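Local coordinates for protein HAD hydrolase, family IA, variant 3 (Entamoeba histolytica, PDB 6W04) that probably acts as a magnesium-dependent hydrolase of the haloacid dehalogenase superfamily, holding its metal ion in a Rossmann-like core beneath a helical cap, at residues 5-10 against 142-147; 25-30 against 53-58; 148-153 against 166-171. All blocks are in the same frame, centred on the assembly; numbering follows the deposited sequence.

Contact 1. Residues 5-10 against 142-147. With MG (magnesium ion), chain B; EDO (1,2-ethanediol), chain C.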
loop_
_atom_site.group_PDB
_atom_site.type_symbol
_atom_site.label_atom_id
_atom_site.label_comp_id
_atom_site.label_asym_id
_atom_site.label_seq_id
_atom_site.Cartn_x
_atom_site.Cartn_y
_atom_site.Cartn_z
ATOM N N LEU A 5 -9.146 7.310 0.448
ATOM C CA LEU A 5 -7.696 7.255 0.622
ATOM C C LEU A 5 -7.237 5.896 0.115
ATOM O O LEU A 5 -7.607 4.867 0.691
ATOM C CB LEU A 5 -7.318 7.469 2.091
ATOM C CG LEU A 5 -8.082 8.629 2.755
ATOM C CD1 LEU A 5 -7.740 8.762 4.255
ATOM C CD2 LEU A 5 -7.825 9.947 1.990
ATOM N N PHE A 6 -6.474 5.881 -0.983
ATOM C CA PHE A 6 -5.964 4.629 -1.543
ATOM C C PHE A 6 -4.559 4.308 -1.034
ATOM O O PHE A 6 -3.623 5.097 -1.230
ATOM C CB PHE A 6 -5.879 4.677 -3.069
ATOM C CG PHE A 6 -7.198 4.877 -3.782
ATOM C CD1 PHE A 6 -7.934 3.782 -4.211
ATOM C CD2 PHE A 6 -7.631 6.151 -4.119
ATOM C CE1 PHE A 6 -9.130 3.953 -4.925
ATOM C CE2 PHE A 6 -8.837 6.337 -4.812
ATOM C CZ PHE A 6 -9.571 5.242 -5.220
ATOM N N ASP A 7 -4.393 3.110 -0.482
ATOM C CA ASP A 7 -3.056 2.523 -0.393
ATOM C C ASP A 7 -2.562 2.217 -1.795
ATOM O O ASP A 7 -3.358 2.068 -2.723
ATOM C CB ASP A 7 -3.100 1.243 0.431
ATOM C CG ASP A 7 -1.753 0.575 0.559
ATOM O OD1 ASP A 7 -0.764 1.272 0.875
ATOM O OD2 ASP A 7 -1.696 -0.657 0.372
ATOM N N PHE A 8 -1.245 2.107 -1.974
ATOM C CA PHE A 8 -0.737 1.874 -3.323
ATOM C C PHE A 8 -0.262 0.438 -3.523
ATOM O O PHE A 8 -0.910 -0.317 -4.259
ATOM C CB PHE A 8 0.338 2.887 -3.688
ATOM C CG PHE A 8 0.639 2.895 -5.159
ATOM C CD1 PHE A 8 -0.170 3.605 -6.035
ATOM C CD2 PHE A 8 1.663 2.115 -5.671
ATOM C CE1 PHE A 8 0.067 3.583 -7.399
ATOM C CE2 PHE A 8 1.918 2.098 -7.031
ATOM C CZ PHE A 8 1.114 2.828 -7.891
ATOM N N ASN A 9 0.837 0.022 -2.880
ATOM C CA ASN A 9 1.382 -1.319 -3.086
ATOM C C ASN A 9 0.415 -2.388 -2.593
ATOM O O ASN A 9 -0.013 -2.371 -1.439
ATOM C CB ASN A 9 2.713 -1.452 -2.348
ATOM C CG ASN A 9 3.701 -0.392 -2.773
ATOM O OD1 ASN A 9 3.916 0.608 -2.076
ATOM N ND2 ASN A 9 4.273 -0.579 -3.951
ATOM N N GLY A 10 0.093 -3.338 -3.467
ATOM C CA GLY A 10 -0.819 -4.416 -3.123
ATOM C C GLY A 10 -2.278 -4.038 -3.227
ATOM O O GLY A 10 -3.134 -4.918 -3.156
ATOM N N LYS A 142 5.046 7.992 12.012
ATOM C CA LYS A 142 5.189 6.573 12.300
ATOM C C LYS A 142 4.409 5.771 11.268
ATOM O O LYS A 142 3.287 6.132 10.903
ATOM C CB LYS A 142 4.689 6.250 13.709
ATOM C CG LYS A 142 5.425 6.949 14.826
ATOM C CD LYS A 142 4.881 6.505 16.185
ATOM C CE LYS A 142 3.416 6.893 16.382
ATOM N NZ LYS A 142 3.254 8.356 16.632
ATOM N N GLY A 143 5.015 4.685 10.790
ATOM C CA GLY A 143 4.388 3.887 9.765
ATOM C C GLY A 143 3.263 3.015 10.295
ATOM O O GLY A 143 3.036 2.910 11.503
ATOM N N LYS A 144 2.550 2.412 9.345
ATOM C CA LYS A 144 1.499 1.457 9.663
ATOM C C LYS A 144 2.048 0.366 10.579
ATOM O O LYS A 144 3.178 -0.092 10.384
ATOM C CB LYS A 144 0.951 0.827 8.380
ATOM C CG LYS A 144 0.540 1.830 7.324
ATOM C CD LYS A 144 0.328 1.119 6.002
ATOM C CE LYS A 144 -0.067 2.094 4.946
ATOM N NZ LYS A 144 -0.407 1.419 3.672
ATOM N N PRO A 145 1.266 -0.115 11.549
ATOM C CA PRO A 145 -0.160 0.155 11.782
ATOM C C PRO A 145 -0.507 1.451 12.510
ATOM O O PRO A 145 -1.680 1.622 12.836
ATOM C CB PRO A 145 -0.575 -1.021 12.662
ATOM C CG PRO A 145 0.674 -1.244 13.492
ATOM C CD PRO A 145 1.806 -1.071 12.539
ATOM N N ALA A 146 0.459 2.317 12.817
ATOM C CA ALA A 146 0.096 3.588 13.432
ATOM C C ALA A 146 -0.907 4.326 12.539
ATOM O O ALA A 146 -0.892 4.157 11.314
ATOM C CB ALA A 146 1.325 4.468 13.670
ATOM N N PRO A 147 -1.817 5.117 13.133
ATOM C CA PRO A 147 -2.788 5.886 12.325
ATOM C C PRO A 147 -2.182 7.025 11.517
ATOM O O PRO A 147 -2.870 7.565 10.634
ATOM C CB PRO A 147 -3.755 6.449 13.380
ATOM C CG PRO A 147 -2.945 6.488 14.666
ATOM C CD PRO A 147 -2.071 5.251 14.585
HETATM MG MG MG B . -0.370 -2.206 0.637
HETATM C C1 EDO C . 2.588 -1.673 1.274
HETATM O O1 EDO C . 1.338 -1.107 0.901
HETATM C C2 EDO C . 3.136 -0.658 2.217
HETATM O O2 EDO C . 1.985 -0.162 2.894
HETATM O O HOH W 1 -0.767 -1.855 2.704
HETATM O O HOH W 2 0.806 -4.070 0.693
#
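Asp7 meets Lys144 through a salt bridge, OD1 to NZ at 2.8 Å, the one direct contact between the two segments. With CG of Asp7 anti to the backbone N (chi1 180°), the carboxylate is carried out beside its own carbonyl and its two oxygens divide the work. While OD1 takes the lysine, OD2 binds the magnesium ion at 2.1 Å and also accepts a hydrogen bond from Thr11. Lysine suits the far side because its chain runs extended beyond CG, carrying its positive charge from the loop before helix 148-157 into the metal pocket. There NZ also forms a salt bridge with Glu168 and donates to O2 of an ethanediol, probably from the crystallisation liquor, at 3.0 Å. Its link to water 1 is weak. Segment 5-10 holds the first HAD motif, in which an acidic side chain and a backbone carbonyl two residues later hold the metal; Lys144 fits the place of the family's motif III lysine. Asn9 stands where the family usually has a second aspartate, but the carbonyl role does not depend on the side chain: its O lies 2.1 Å from magnesium, while ND2 bonds to Asp15 and OD1 is held by Ser111. Ethanediol O1 binds the metal at 2.0 Å, joined by waters 1 and 2 and by Asp169.

Contact 2. Residues 25-30 against 53-58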
loop_
_atom_site.group_PDB
_atom_site.type_symbol
_atom_site.label_atom_id
_atom_site.label_comp_id
_atom_site.label_asym_id
_atom_site.label_seq_id
_atom_site.Cartn_x
_atom_site.Cartn_y
_atom_site.Cartn_z
ATOM N N GLU A 25 15.899 -12.684 -4.657
ATOM C CA GLU A 25 17.155 -12.381 -5.335
ATOM C C GLU A 25 18.170 -11.785 -4.365
ATOM O O GLU A 25 19.352 -12.145 -4.406
ATOM C CB GLU A 25 16.886 -11.449 -6.533
ATOM C CG GLU A 25 18.148 -10.975 -7.271
ATOM C CD GLU A 25 18.878 -12.076 -8.063
ATOM O OE1 GLU A 25 20.118 -11.962 -8.215
ATOM O OE2 GLU A 25 18.233 -13.046 -8.544
ATOM N N MET A 26 17.730 -10.890 -3.470
ATOM C CA MET A 26 18.655 -10.300 -2.496
ATOM C C MET A 26 19.198 -11.353 -1.544
ATOM O O MET A 26 20.392 -11.351 -1.217
ATOM C CB MET A 26 17.972 -9.203 -1.664
ATOM C CG MET A 26 17.602 -7.948 -2.453
ATOM S SD MET A 26 19.044 -7.221 -3.268
ATOM C CE MET A 26 19.893 -6.712 -1.784
ATOM N N ALA A 27 18.325 -12.224 -1.045
ATOM C CA ALA A 27 18.790 -13.340 -0.233
ATOM C C ALA A 27 19.851 -14.153 -0.963
ATOM O O ALA A 27 20.861 -14.559 -0.369
ATOM C CB ALA A 27 17.606 -14.219 0.170
ATOM N N LYS A 28 19.635 -14.431 -2.250
ATOM C CA LYS A 28 20.608 -15.236 -2.983
ATOM C C LYS A 28 21.939 -14.504 -3.088
ATOM O O LYS A 28 23.004 -15.108 -2.924
ATOM C CB LYS A 28 20.054 -15.583 -4.371
ATOM C CG LYS A 28 21.009 -16.386 -5.320
ATOM C CD LYS A 28 21.139 -17.858 -4.906
ATOM C CE LYS A 28 22.101 -18.639 -5.797
ATOM N NZ LYS A 28 22.378 -20.009 -5.256
ATOM N N ARG A 29 21.893 -13.197 -3.350
ATOM C CA ARG A 29 23.116 -12.419 -3.501
ATOM C C ARG A 29 23.895 -12.367 -2.198
ATOM O O ARG A 29 25.125 -12.490 -2.205
ATOM C CB ARG A 29 22.783 -10.999 -3.967
ATOM C CG ARG A 29 22.201 -10.955 -5.377
ATOM C CD ARG A 29 21.907 -9.529 -5.847
ATOM N NE ARG A 29 21.259 -9.552 -7.161
ATOM C CZ ARG A 29 20.901 -8.470 -7.846
ATOM N NH1 ARG A 29 21.128 -7.269 -7.335
ATOM N NH2 ARG A 29 20.323 -8.595 -9.046
ATOM N N ILE A 30 23.188 -12.221 -1.082
ATOM C CA ILE A 30 23.817 -11.953 0.210
ATOM C C ILE A 30 24.217 -13.237 0.905
ATOM O O ILE A 30 25.367 -13.407 1.328
ATOM C CB ILE A 30 22.874 -11.117 1.106
ATOM C CG1 ILE A 30 22.729 -9.699 0.549
ATOM C CG2 ILE A 30 23.434 -11.095 2.569
ATOM C CD1 ILE A 30 21.470 -8.967 1.009
ATOM N N GLU A 53 17.727 -8.467 8.215
ATOM C CA GLU A 53 18.207 -9.175 9.397
ATOM C C GLU A 53 17.950 -10.672 9.295
ATOM O O GLU A 53 18.778 -11.474 9.729
ATOM C CB GLU A 53 17.561 -8.606 10.671
ATOM C CG GLU A 53 18.041 -7.165 10.938
ATOM C CD GLU A 53 17.324 -6.504 12.093
ATOM O OE1 GLU A 53 16.175 -6.908 12.382
ATOM O OE2 GLU A 53 17.931 -5.613 12.727
ATOM N N HIS A 54 16.800 -11.071 8.752
ATOM C CA HIS A 54 16.571 -12.496 8.528
ATOM C C HIS A 54 17.618 -13.075 7.585
ATOM O O HIS A 54 18.182 -14.146 7.847
ATOM C CB HIS A 54 15.183 -12.747 7.947
ATOM C CG HIS A 54 14.925 -14.194 7.668
ATOM N ND1 HIS A 54 14.429 -15.052 8.625
ATOM C CD2 HIS A 54 15.137 -14.943 6.564
ATOM C CE1 HIS A 54 14.331 -16.270 8.113
ATOM N NE2 HIS A 54 14.742 -16.225 6.857
ATOM N N ILE A 55 17.886 -12.377 6.484
ATOM C CA ILE A 55 18.804 -12.872 5.457
ATOM C C ILE A 55 20.226 -12.969 6.002
ATOM O O ILE A 55 20.929 -13.957 5.761
ATOM C CB ILE A 55 18.731 -11.958 4.217
ATOM C CG1 ILE A 55 17.374 -12.142 3.509
ATOM C CG2 ILE A 55 19.939 -12.225 3.282
ATOM C CD1 ILE A 55 17.003 -11.026 2.502
ATOM N N LEU A 56 20.674 -11.954 6.746
ATOM C CA LEU A 56 21.978 -12.021 7.403
ATOM C C LEU A 56 21.973 -12.925 8.632
ATOM O O LEU A 56 23.047 -13.333 9.097
ATOM C CB LEU A 56 22.428 -10.609 7.809
ATOM C CG LEU A 56 22.664 -9.639 6.660
ATOM C CD1 LEU A 56 22.656 -8.215 7.193
ATOM C CD2 LEU A 56 23.987 -9.965 5.963
ATOM N N ASN A 57 20.794 -13.261 9.153
ATOM C CA ASN A 57 20.637 -13.922 10.450
ATOM C C ASN A 57 21.347 -13.139 11.547
ATOM O O ASN A 57 22.067 -13.701 12.376
ATOM C CB ASN A 57 21.122 -15.375 10.414
ATOM C CG ASN A 57 20.521 -16.209 11.531
ATOM O OD1 ASN A 57 19.395 -15.953 11.966
ATOM N ND2 ASN A 57 21.286 -17.182 12.036
ATOM N N LYS A 58 21.109 -11.828 11.575
ATOM C CA LYS A 58 21.744 -10.989 12.586
ATOM C C LYS A 58 21.006 -9.661 12.670
ATOM O O LYS A 58 20.670 -9.077 11.648
ATOM C CB LYS A 58 23.218 -10.756 12.238
ATOM C CG LYS A 58 24.013 -9.968 13.209
ATOM C CD LYS A 58 25.472 -10.007 12.805
ATOM C CE LYS A 58 26.351 -9.498 13.912
ATOM N NZ LYS A 58 27.745 -9.959 13.713
#
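Ile55 packs against Ala27 and Ile30 where helices 16-31 and 48-56 meet, both parts of the helical cap that, as in many HAD enzymes, is inserted after the first core strand. Isoleucine suits the centre of this apolar contact because its beta-branch serves two neighbours: CG1 and CD1 lie against Ala27 while CG2 meets Ile30. CG1 is 3.9 Å from CB of Ala27, and CD1 continues to within 4.0 Å of the Ala27 backbone N. Alanine fits because its single methyl lets the helices come close; CA of Ala27 and CA of Ile55 are 5.7 Å apart. Trp23, one turn earlier on the first helix, also touches Ile55, and Leu35, from the loop after that helix, touches Ala27. Ile30 crosses Ile55 at about a right angle, CG2 to CG2 at 3.7 Å. That Ile30 methyl, anti to its backbone N, is also reached by CD2 of Leu56 at 3.6 Å, nearer the exposed margin. Just past Leu56 the second helix ends in a Schellman motif: Asn57, a residue type tolerant of positive phi, turns the chain, and Lys58 N bonds to Glu53 O at 3.0 Å.

Contact 3. Residues 148-153 against 166-171. With MG (magnesium ion), chain B; SO4 (sulfate ion), chain D.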
loop_
_atom_site.group_PDB
_atom_site.type_symbol
_atom_site.label_atom_id
_atom_site.label_comp_id
_atom_site.label_asym_id
_atom_site.label_seq_id
_atom_site.Cartn_x
_atom_site.Cartn_y
_atom_site.Cartn_z
ATOM N N ASP A 148 -0.933 7.402 11.785
ATOM C CA ASP A 148 -0.401 8.683 11.318
ATOM C C ASP A 148 -0.613 8.897 9.818
ATOM O O ASP A 148 -1.058 9.967 9.395
ATOM C CB ASP A 148 1.085 8.775 11.649
ATOM C CG ASP A 148 1.375 8.550 13.118
ATOM O OD1 ASP A 148 0.493 8.026 13.832
ATOM O OD2 ASP A 148 2.495 8.896 13.551
ATOM N N ILE A 149 -0.299 7.891 8.995
ATOM C CA ILE A 149 -0.318 8.120 7.547
ATOM C C ILE A 149 -1.714 8.489 7.048
ATOM O O ILE A 149 -1.849 9.287 6.107
ATOM C CB ILE A 149 0.255 6.898 6.789
ATOM C CG1 ILE A 149 0.584 7.275 5.347
ATOM C CG2 ILE A 149 -0.708 5.685 6.787
ATOM C CD1 ILE A 149 1.300 6.155 4.606
ATOM N N TYR A 150 -2.774 7.959 7.663
ATOM C CA TYR A 150 -4.103 8.274 7.141
ATOM C C TYR A 150 -4.662 9.576 7.704
ATOM O O TYR A 150 -5.396 10.278 6.995
ATOM C CB TYR A 150 -5.074 7.097 7.376
ATOM C CG TYR A 150 -4.776 5.984 6.394
ATOM C CD1 TYR A 150 -4.794 6.238 5.025
ATOM C CD2 TYR A 150 -4.418 4.703 6.826
ATOM C CE1 TYR A 150 -4.493 5.254 4.103
ATOM C CE2 TYR A 150 -4.109 3.693 5.898
ATOM C CZ TYR A 150 -4.133 3.983 4.538
ATOM O OH TYR A 150 -3.839 3.014 3.588
ATOM N N LEU A 151 -4.324 9.924 8.952
ATOM C CA LEU A 151 -4.607 11.274 9.440
ATOM C C LEU A 151 -3.917 12.315 8.578
ATOM O O LEU A 151 -4.485 13.375 8.276
ATOM C CB LEU A 151 -4.149 11.411 10.888
ATOM C CG LEU A 151 -4.815 10.407 11.821
ATOM C CD1 LEU A 151 -4.201 10.482 13.210
ATOM C CD2 LEU A 151 -6.313 10.668 11.856
ATOM N N LYS A 152 -2.677 12.031 8.181
ATOM C CA LYS A 152 -1.930 12.939 7.322
ATOM C C LYS A 152 -2.639 13.131 5.983
ATOM O O LYS A 152 -2.765 14.262 5.491
ATOM C CB LYS A 152 -0.522 12.374 7.134
ATOM C CG LYS A 152 0.515 13.308 6.606
ATOM C CD LYS A 152 1.916 12.741 6.900
ATOM C CE LYS A 152 3.033 13.528 6.178
ATOM N NZ LYS A 152 3.223 14.906 6.725
ATOM N N ALA A 153 -3.138 12.037 5.398
ATOM C CA ALA A 153 -3.838 12.121 4.119
ATOM C C ALA A 153 -5.162 12.869 4.249
ATOM O O ALA A 153 -5.513 13.684 3.381
ATOM C CB ALA A 153 -4.073 10.717 3.564
ATOM N N VAL A 166 -10.915 3.998 3.221
ATOM C CA VAL A 166 -9.553 3.562 2.965
ATOM C C VAL A 166 -9.607 2.190 2.307
ATOM O O VAL A 166 -10.283 1.287 2.809
ATOM C CB VAL A 166 -8.718 3.514 4.256
ATOM C CG1 VAL A 166 -7.354 2.855 3.981
ATOM C CG2 VAL A 166 -8.560 4.922 4.818
ATOM N N PHE A 167 -8.922 2.050 1.169
ATOM C CA PHE A 167 -8.701 0.766 0.509
ATOM C C PHE A 167 -7.316 0.264 0.906
ATOM O O PHE A 167 -6.329 0.982 0.738
ATOM C CB PHE A 167 -8.781 0.896 -1.014
ATOM C CG PHE A 167 -10.193 1.125 -1.541
ATOM C CD1 PHE A 167 -10.594 2.378 -1.973
ATOM C CD2 PHE A 167 -11.085 0.073 -1.638
ATOM C CE1 PHE A 167 -11.876 2.590 -2.493
ATOM C CE2 PHE A 167 -12.377 0.264 -2.134
ATOM C CZ PHE A 167 -12.766 1.529 -2.562
ATOM N N GLU A 168 -7.247 -0.955 1.428
ATOM C CA GLU A 168 -5.996 -1.464 1.974
ATOM C C GLU A 168 -5.935 -2.962 1.722
ATOM O O GLU A 168 -6.970 -3.612 1.566
ATOM C CB GLU A 168 -5.892 -1.170 3.476
ATOM C CG GLU A 168 -5.108 0.057 3.812
ATOM C CD GLU A 168 -3.616 -0.182 3.681
ATOM O OE1 GLU A 168 -3.215 -1.302 3.249
ATOM O OE2 GLU A 168 -2.851 0.749 4.021
ATOM N N ASP A 169 -4.706 -3.512 1.695
ATOM C CA ASP A 169 -4.508 -4.929 1.376
ATOM C C ASP A 169 -3.812 -5.732 2.466
ATOM O O ASP A 169 -3.653 -6.950 2.303
ATOM C CB ASP A 169 -3.706 -5.094 0.074
ATOM C CG ASP A 169 -2.262 -4.641 0.210
ATOM O OD1 ASP A 169 -1.344 -5.464 -0.020
ATOM O OD2 ASP A 169 -2.045 -3.449 0.528
ATOM N N THR A 170 -3.383 -5.103 3.560
ATOM C CA THR A 170 -2.650 -5.807 4.603
ATOM C C THR A 170 -3.300 -5.606 5.962
ATOM O O THR A 170 -4.067 -4.663 6.182
ATOM C CB THR A 170 -1.199 -5.326 4.710
ATOM O OG1 THR A 170 -1.209 -3.942 5.090
ATOM C CG2 THR A 170 -0.471 -5.508 3.368
ATOM N N ILE A 171 -2.920 -6.493 6.884
ATOM C CA ILE A 171 -3.374 -6.402 8.266
ATOM C C ILE A 171 -2.961 -5.064 8.878
ATOM O O ILE A 171 -3.788 -4.335 9.434
ATOM C CB ILE A 171 -2.828 -7.596 9.069
ATOM C CG1 ILE A 171 -3.434 -8.888 8.515
ATOM C CG2 ILE A 171 -3.073 -7.426 10.591
ATOM C CD1 ILE A 171 -2.768 -10.152 9.042
HETATM MG MG MG B . -0.370 -2.206 0.637
HETATM S S SO4 D . 2.315 -2.526 5.632
HETATM O O1 SO4 D . 2.622 -3.948 5.491
HETATM O O2 SO4 D . 1.036 -2.236 4.987
HETATM O O3 SO4 D . 3.368 -1.718 5.031
HETATM O O4 SO4 D . 2.262 -2.191 7.047
HETATM O O HOH W 1 -0.767 -1.855 2.704
HETATM O O HOH W 2 0.806 -4.070 0.693
#
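Tyr150 reaches from helix 148-157 to strand 164-168, where its ring and hydroxyl serve different partners. The apolar part is a CH-pi contact: CG1 of Val166 sits over one ring face, 3.9 Å from the centroid, and its closest ring atom is CZ at 3.5 Å. Ile149 CG2 approaches the opposite face near its rim, so aliphatic groups flank the ring on both faces. Tyrosine suits the site because its faces take this packing while its hydroxyl reaches a carboxylate. In the polar part, OH donates a short hydrogen bond of 2.5 Å to Glu168 OE2, which also pairs with Lys144. The carboxylate stands at the ring edge, its plane 87° from that of the ring, and is met on its anti side, 29° out of plane. A bend at chi2 (-76°) helps OE1 accept from the Asp169 backbone N at 3.1 Å. Among metal contacts, Asp169 OD2 binds magnesium at 2.1 Å, whereas Glu168 OE1 reaches it through water 1. Thr170, N-cap of helix 171-180, donates from OG1 to O2 of a sulfate, probably from the crystallisation liquor, at 2.8 Å. This Glu-Asp pair at a core strand's end is consistent with HAD motif IV.

Overall arrangement
Contacts 1 and 3 form one site, their centres about 4 Å apart; each uses one of the neighbouring strands 3-7 and 164-168 of the parallel sheet. They are tied by the Lys144 NZ to Glu168 OE2 salt bridge of 2.6 Å and by the magnesium ion, whose ligands come from both; the metal's charge probably allows Asp7 OD2 and Asp169 OD2 to approach to 2.8 Å. Waters 1 and 2 belong to both contacts, and the sulfate lies in the same pocket. Contact 2 stands apart in the helical cap, its centre about 26 Å from that of contact 1 and about 29 Å from that of contact 3, although helix 16-31 is the next regular element after strand 3-7.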